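Local coordinates for putative acetyltransferase Sthe_0691 (Sphaerobacter thermophilus, PDB 3SHP), which is a putative acetyltransferase that probably transfers an acetyl group from acetyl-coenzyme A to an acceptor not yet identified, at residues Lys49-Ala63 and Val73-Ala85. Residues are numbered along the deposited sequence; the frame is centred on the assembly and turned at random.
Sequences KLQGDPWDARWHLLA and VGSCRIEFGKQTA. With SRT (S,R meso-tartaric acid), chain C.
Arg58, His60 and Leu62 each pair with a residue of strand 73-80, respectively Phe80, Ile78 and Cys76, through two backbone N-H···O=C bonds, the hydrogen-bonded pairs of the antiparallel hairpin formed by strands 58-66 and 72-80. Between these pairs Trp59 turns its N-H and C=O away from 73-80, to the bound meso-tartrate: Trp59 N donates to carboxylate O11 at 3.1 Å, nearly straight at 169°, and Trp59 O accepts from hydroxyl O2 at 2.6 Å. Its indole lies over the side chain of Glu79, with Glu79 CB 4.0 Å from the centroid of the Trp59 six-membered ring in a CH-pi contact, while Arg77 CD meets the ring edge. Because CG of Glu79 stands anti to the backbone N (chi1 169°), the chain runs alongside the indole and leaves the carboxylate nearly parallel to it. Its OE1 accepts from Ala39 N and forms a salt bridge with Arg149 of a third subunit. Water links Gln51 of the preceding loop to the end of strand 73-80: Gln51 NE2 donates to two waters, of which one donates to Glu79 O and is also hydrogen-bonded to Thr84 OG1, the other donates to Glu79 OE2 and Phe80 O. Further along, Leu50 O accepts from Gln83 N at 2.9 Å. The tartrate, also bound by Asp97 of a second subunit, thus occupies the N-H and C=O of Trp59, and the buried Glu79 charge is probably balanced across a subunit interface.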
loop_
_atom_site.group_PDB
_atom_site.type_symbol
_atom_site.label_atom_id
_atom_site.label_comp_id
_atom_site.label_asym_id
_atom_site.label_seq_id
_atom_site.Cartn_x
_atom_site.Cartn_y
_atom_site.Cartn_z
ATOM N N LYS A 49 -5.421 -23.372 -29.952
ATOM C CA LYS A 49 -4.631 -24.608 -29.960
ATOM C C LYS A 49 -3.117 -24.353 -30.114
ATOM O O LYS A 49 -2.301 -25.102 -29.570
ATOM C CB LYS A 49 -5.166 -25.603 -31.008
ATOM C CG LYS A 49 -4.817 -25.270 -32.477
ATOM C CD LYS A 49 -5.514 -26.239 -33.470
ATOM C CE LYS A 49 -5.130 -25.931 -34.929
ATOM N NZ LYS A 49 -5.831 -26.790 -35.941
ATOM N N LEU A 50 -2.753 -23.280 -30.822
ATOM C CA LEU A 50 -1.347 -22.923 -31.001
ATOM C C LEU A 50 -0.581 -22.766 -29.686
ATOM O O LEU A 50 0.614 -23.028 -29.639
ATOM C CB LEU A 50 -1.211 -21.650 -31.829
ATOM C CG LEU A 50 -1.734 -21.683 -33.265
ATOM C CD1 LEU A 50 -1.632 -20.284 -33.848
ATOM C CD2 LEU A 50 -0.969 -22.702 -34.133
ATOM N N GLN A 51 -1.279 -22.356 -28.628
ATOM C CA GLN A 51 -0.659 -22.162 -27.320
ATOM C C GLN A 51 -0.513 -23.489 -26.556
ATOM O O GLN A 51 0.392 -23.637 -25.730
ATOM C CB GLN A 51 -1.468 -21.167 -26.486
ATOM C CG GLN A 51 -0.701 -20.544 -25.306
ATOM C CD GLN A 51 0.413 -19.619 -25.766
ATOM O OE1 GLN A 51 0.280 -18.914 -26.768
ATOM N NE2 GLN A 51 1.524 -19.632 -25.045
ATOM N N GLY A 52 -1.402 -24.442 -26.835
ATOM C CA GLY A 52 -1.429 -25.711 -26.120
ATOM C C GLY A 52 -1.896 -25.594 -24.675
ATOM O O GLY A 52 -2.397 -24.548 -24.255
ATOM N N ASP A 53 -1.703 -26.669 -23.911
ATOM C CA ASP A 53 -2.098 -26.737 -22.494
ATOM C C ASP A 53 -1.111 -26.025 -21.539
ATOM O O ASP A 53 0.106 -26.041 -21.766
ATOM C CB ASP A 53 -2.290 -28.204 -22.087
ATOM C CG ASP A 53 -3.436 -28.877 -22.855
ATOM O OD1 ASP A 53 -4.357 -28.154 -23.329
ATOM O OD2 ASP A 53 -3.420 -30.122 -22.993
ATOM N N PRO A 54 -1.640 -25.378 -20.479
ATOM C CA PRO A 54 -0.785 -24.695 -19.488
ATOM C C PRO A 54 0.222 -25.613 -18.757
ATOM O O PRO A 54 1.329 -25.182 -18.443
ATOM C CB PRO A 54 -1.791 -24.067 -18.508
ATOM C CG PRO A 54 -3.170 -24.577 -18.923
ATOM C CD PRO A 54 -3.058 -24.989 -20.350
ATOM N N TRP A 55 -0.159 -26.864 -18.503
ATOM C CA TRP A 55 0.761 -27.851 -17.934
ATOM C C TRP A 55 1.991 -28.019 -18.818
ATOM O O TRP A 55 3.088 -28.280 -18.311
ATOM C CB TRP A 55 0.053 -29.203 -17.743
ATOM C CG TRP A 55 0.890 -30.313 -17.097
ATOM C CD1 TRP A 55 1.585 -31.308 -17.748
ATOM C CD2 TRP A 55 1.085 -30.555 -15.683
ATOM N NE1 TRP A 55 2.197 -32.143 -16.834
ATOM C CE2 TRP A 55 1.911 -31.707 -15.564
ATOM C CE3 TRP A 55 0.649 -29.910 -14.509
ATOM C CZ2 TRP A 55 2.314 -32.223 -14.307
ATOM C CZ3 TRP A 55 1.053 -30.429 -13.258
ATOM C CH2 TRP A 55 1.875 -31.572 -13.174
ATOM N N ASP A 56 1.814 -27.842 -20.130
ATOM C CA ASP A 56 2.897 -28.040 -21.102
ATOM C C ASP A 56 3.694 -26.781 -21.461
ATOM O O ASP A 56 4.665 -26.850 -22.222
ATOM C CB ASP A 56 2.338 -28.667 -22.373
ATOM C CG ASP A 56 1.644 -29.982 -22.103
ATOM O OD1 ASP A 56 2.160 -30.757 -21.270
ATOM O OD2 ASP A 56 0.580 -30.233 -22.715
ATOM N N ALA A 57 3.284 -25.637 -20.927
ATOM C CA ALA A 57 4.003 -24.391 -21.153
ATOM C C ALA A 57 5.420 -24.478 -20.559
ATOM O O ALA A 57 5.633 -25.114 -19.510
ATOM C CB ALA A 57 3.234 -23.238 -20.556
ATOM N N ARG A 58 6.389 -23.870 -21.239
ATOM C CA ARG A 58 7.767 -23.880 -20.755
ATOM C C ARG A 58 8.310 -22.449 -20.733
ATOM O O ARG A 58 8.314 -21.775 -21.754
ATOM C CB ARG A 58 8.665 -24.822 -21.587
ATOM C CG ARG A 58 8.347 -26.349 -21.442
ATOM C CD ARG A 58 8.548 -26.855 -19.978
ATOM N NE ARG A 58 8.238 -28.279 -19.787
ATOM C CZ ARG A 58 7.110 -28.759 -19.236
ATOM N NH1 ARG A 58 6.128 -27.949 -18.802
ATOM N NH2 ARG A 58 6.957 -30.074 -19.118
ATOM N N TRP A 59 8.742 -22.003 -19.559
ATOM C CA TRP A 59 9.292 -20.670 -19.382
ATOM C C TRP A 59 10.796 -20.730 -19.249
ATOM O O TRP A 59 11.357 -21.649 -18.627
ATOM C CB TRP A 59 8.748 -20.005 -18.130
ATOM C CG TRP A 59 7.290 -19.693 -18.142
ATOM C CD1 TRP A 59 6.244 -20.591 -18.056
ATOM C CD2 TRP A 59 6.702 -18.394 -18.158
ATOM N NE1 TRP A 59 5.046 -19.913 -18.044
ATOM C CE2 TRP A 59 5.301 -18.566 -18.098
ATOM C CE3 TRP A 59 7.218 -17.103 -18.238
ATOM C CZ2 TRP A 59 4.420 -17.488 -18.110
ATOM C CZ3 TRP A 59 6.344 -16.033 -18.249
ATOM C CH2 TRP A 59 4.961 -16.232 -18.179
ATOM N N HIS A 60 11.456 -19.739 -19.821
ATOM C CA HIS A 60 12.907 -19.686 -19.755
ATOM C C HIS A 60 13.369 -18.278 -19.530
ATOM O O HIS A 60 12.645 -17.311 -19.823
ATOM C CB HIS A 60 13.513 -20.282 -21.024
ATOM C CG HIS A 60 13.183 -21.732 -21.197
ATOM N ND1 HIS A 60 13.803 -22.727 -20.469
ATOM C CD2 HIS A 60 12.251 -22.352 -21.970
ATOM C CE1 HIS A 60 13.286 -23.902 -20.805
ATOM N NE2 HIS A 60 12.344 -23.701 -21.717
ATOM N N LEU A 61 14.568 -18.175 -18.985
ATOM C CA LEU A 61 15.199 -16.896 -18.772
ATOM C C LEU A 61 16.612 -16.908 -19.316
ATOM O O LEU A 61 17.400 -17.776 -18.943
ATOM C CB LEU A 61 15.279 -16.641 -17.283
ATOM C CG LEU A 61 14.137 -15.897 -16.651
ATOM C CD1 LEU A 61 14.412 -15.862 -15.123
ATOM C CD2 LEU A 61 14.035 -14.507 -17.249
ATOM N N LEU A 62 16.921 -15.941 -20.178
ATOM C CA LEU A 62 18.253 -15.754 -20.678
ATOM C C LEU A 62 18.821 -14.474 -20.073
ATOM O O LEU A 62 18.139 -13.439 -20.055
ATOM C CB LEU A 62 18.244 -15.651 -22.205
ATOM C CG LEU A 62 17.738 -16.865 -23.007
ATOM C CD1 LEU A 62 17.802 -16.573 -24.491
ATOM C CD2 LEU A 62 18.556 -18.133 -22.683
ATOM N N ALA A 63 20.044 -14.544 -19.560
ATOM C CA ALA A 63 20.752 -13.352 -19.145
ATOM C C ALA A 63 21.350 -12.675 -20.354
ATOM O O ALA A 63 21.858 -13.344 -21.273
ATOM C CB ALA A 63 21.860 -13.727 -18.193
ATOM N N VAL A 73 23.434 -7.211 -17.908
ATOM C CA VAL A 73 22.829 -5.926 -18.205
ATOM C C VAL A 73 21.322 -6.030 -18.495
ATOM O O VAL A 73 20.617 -5.008 -18.631
ATOM C CB VAL A 73 23.566 -5.200 -19.359
ATOM C CG1 VAL A 73 25.038 -4.984 -18.998
ATOM C CG2 VAL A 73 23.413 -5.980 -20.704
ATOM N N GLY A 74 20.813 -7.256 -18.576
ATOM C CA GLY A 74 19.400 -7.431 -18.731
ATOM C C GLY A 74 19.038 -8.884 -18.797
ATOM O O GLY A 74 19.891 -9.755 -18.583
ATOM N N SER A 75 17.773 -9.148 -19.103
ATOM C CA SER A 75 17.278 -10.501 -19.204
ATOM C C SER A 75 16.271 -10.562 -20.333
ATOM O O SER A 75 15.672 -9.554 -20.716
ATOM C CB SER A 75 16.610 -10.921 -17.893
ATOM O OG SER A 75 15.482 -10.111 -17.658
ATOM N N CYS A 76 16.104 -11.747 -20.886
ATOM C CA CYS A 76 15.091 -11.948 -21.889
ATOM C C CYS A 76 14.193 -13.043 -21.352
ATOM O O CYS A 76 14.641 -14.192 -21.163
ATOM C CB CYS A 76 15.729 -12.346 -23.221
ATOM S SG CYS A 76 14.473 -12.736 -24.462
ATOM N N ARG A 77 12.935 -12.706 -21.095
ATOM C CA ARG A 77 12.001 -13.715 -20.613
ATOM C C ARG A 77 11.223 -14.352 -21.757
ATOM O O ARG A 77 10.584 -13.667 -22.547
ATOM C CB ARG A 77 11.044 -13.151 -19.572
ATOM C CG ARG A 77 10.308 -14.279 -18.876
ATOM C CD ARG A 77 9.294 -13.798 -17.847
ATOM N NE ARG A 77 9.886 -13.155 -16.681
ATOM C CZ ARG A 77 10.316 -13.799 -15.593
ATOM N NH1 ARG A 77 10.256 -15.138 -15.515
ATOM N NH2 ARG A 77 10.806 -13.093 -14.569
ATOM N N ILE A 78 11.293 -15.670 -21.854
ATOM C CA ILE A 78 10.647 -16.350 -22.938
ATOM C C ILE A 78 9.599 -17.331 -22.411
ATOM O O ILE A 78 9.859 -18.067 -21.449
ATOM C CB ILE A 78 11.672 -17.143 -23.791
ATOM C CG1 ILE A 78 12.811 -16.228 -24.282
ATOM C CG2 ILE A 78 10.963 -17.816 -24.965
ATOM C CD1 ILE A 78 14.031 -17.009 -24.806
ATOM N N GLU A 79 8.437 -17.367 -23.069
ATOM C CA GLU A 79 7.389 -18.333 -22.722
ATOM C C GLU A 79 7.006 -19.141 -23.966
ATOM O O GLU A 79 6.543 -18.574 -24.958
ATOM C CB GLU A 79 6.177 -17.600 -22.100
ATOM C CG GLU A 79 4.931 -18.453 -21.936
ATOM C CD GLU A 79 3.615 -17.663 -21.988
ATOM O OE1 GLU A 79 3.598 -16.472 -22.409
ATOM O OE2 GLU A 79 2.582 -18.262 -21.613
ATOM N N PHE A 80 7.243 -20.446 -23.936
ATOM C CA PHE A 80 6.832 -21.300 -25.048
ATOM C C PHE A 80 5.451 -21.861 -24.786
ATOM O O PHE A 80 5.125 -22.239 -23.648
ATOM C CB PHE A 80 7.792 -22.482 -25.294
ATOM C CG PHE A 80 9.144 -22.079 -25.809
ATOM C CD1 PHE A 80 10.271 -22.208 -25.001
ATOM C CD2 PHE A 80 9.295 -21.566 -27.093
ATOM C CE1 PHE A 80 11.524 -21.829 -25.453
ATOM C CE2 PHE A 80 10.565 -21.175 -27.564
ATOM C CZ PHE A 80 11.676 -21.306 -26.738
ATOM N N GLY A 81 4.641 -21.904 -25.833
ATOM C CA GLY A 81 3.465 -22.755 -25.841
ATOM C C GLY A 81 3.760 -23.943 -26.756
ATOM O O GLY A 81 4.914 -24.294 -26.985
ATOM N N LYS A 82 2.731 -24.559 -27.317
ATOM C CA LYS A 82 2.969 -25.693 -28.199
ATOM C C LYS A 82 3.721 -25.290 -29.463
ATOM O O LYS A 82 4.738 -25.891 -29.796
ATOM C CB LYS A 82 1.660 -26.401 -28.542
ATOM C CG LYS A 82 1.835 -27.683 -29.330
ATOM C CD LYS A 82 0.517 -28.449 -29.408
ATOM C CE LYS A 82 -0.615 -27.627 -30.078
ATOM N NZ LYS A 82 -2.019 -28.169 -29.828
ATOM N N GLN A 83 3.227 -24.276 -30.159
ATOM C CA GLN A 83 3.855 -23.832 -31.385
ATOM C C GLN A 83 4.190 -22.345 -31.369
ATOM O O GLN A 83 4.346 -21.733 -32.431
ATOM C CB GLN A 83 2.918 -24.158 -32.535
ATOM C CG GLN A 83 3.129 -25.592 -33.037
ATOM C CD GLN A 83 1.880 -26.228 -33.566
ATOM O OE1 GLN A 83 0.757 -25.775 -33.305
ATOM N NE2 GLN A 83 2.056 -27.315 -34.299
ATOM N N THR A 84 4.274 -21.768 -30.164
ATOM C CA THR A 84 4.449 -20.325 -30.004
ATOM C C THR A 84 5.632 -20.000 -29.119
ATOM O O THR A 84 5.993 -20.789 -28.244
ATOM C CB THR A 84 3.204 -19.660 -29.381
ATOM O OG1 THR A 84 3.003 -20.171 -28.059
ATOM C CG2 THR A 84 1.946 -19.938 -30.229
ATOM N N ALA A 85 6.242 -18.843 -29.359
ATOM C CA ALA A 85 7.227 -18.300 -28.446
ATOM C C ALA A 85 6.901 -16.832 -28.238
ATOM O O ALA A 85 6.709 -16.099 -29.209
ATOM C CB ALA A 85 8.608 -18.440 -29.014
HETATM O O1 SRT C . 7.835 -23.744 -15.133
HETATM O O11 SRT C . 8.960 -23.755 -16.996
HETATM C C1 SRT C . 8.825 -23.367 -15.803
HETATM C C2 SRT C . 9.832 -22.422 -15.139
HETATM O O2 SRT C . 10.652 -21.722 -16.091
HETATM C C3 SRT C . 10.821 -23.110 -14.191
HETATM O O3 SRT C . 10.362 -24.412 -13.822
HETATM C C4 SRT C . 11.102 -22.257 -12.967
HETATM O O4 SRT C . 10.184 -22.007 -12.141
HETATM O O41 SRT C . 12.268 -21.825 -12.802
HETATM O O HOH W 1 3.963 -18.470 -26.224
HETATM O O HOH W 2 2.424 -21.138 -22.792
HETATM O O HOH W 3 6.206 -25.694 -24.240
HETATM O O HOH W 4 10.744 -17.395 -17.361
#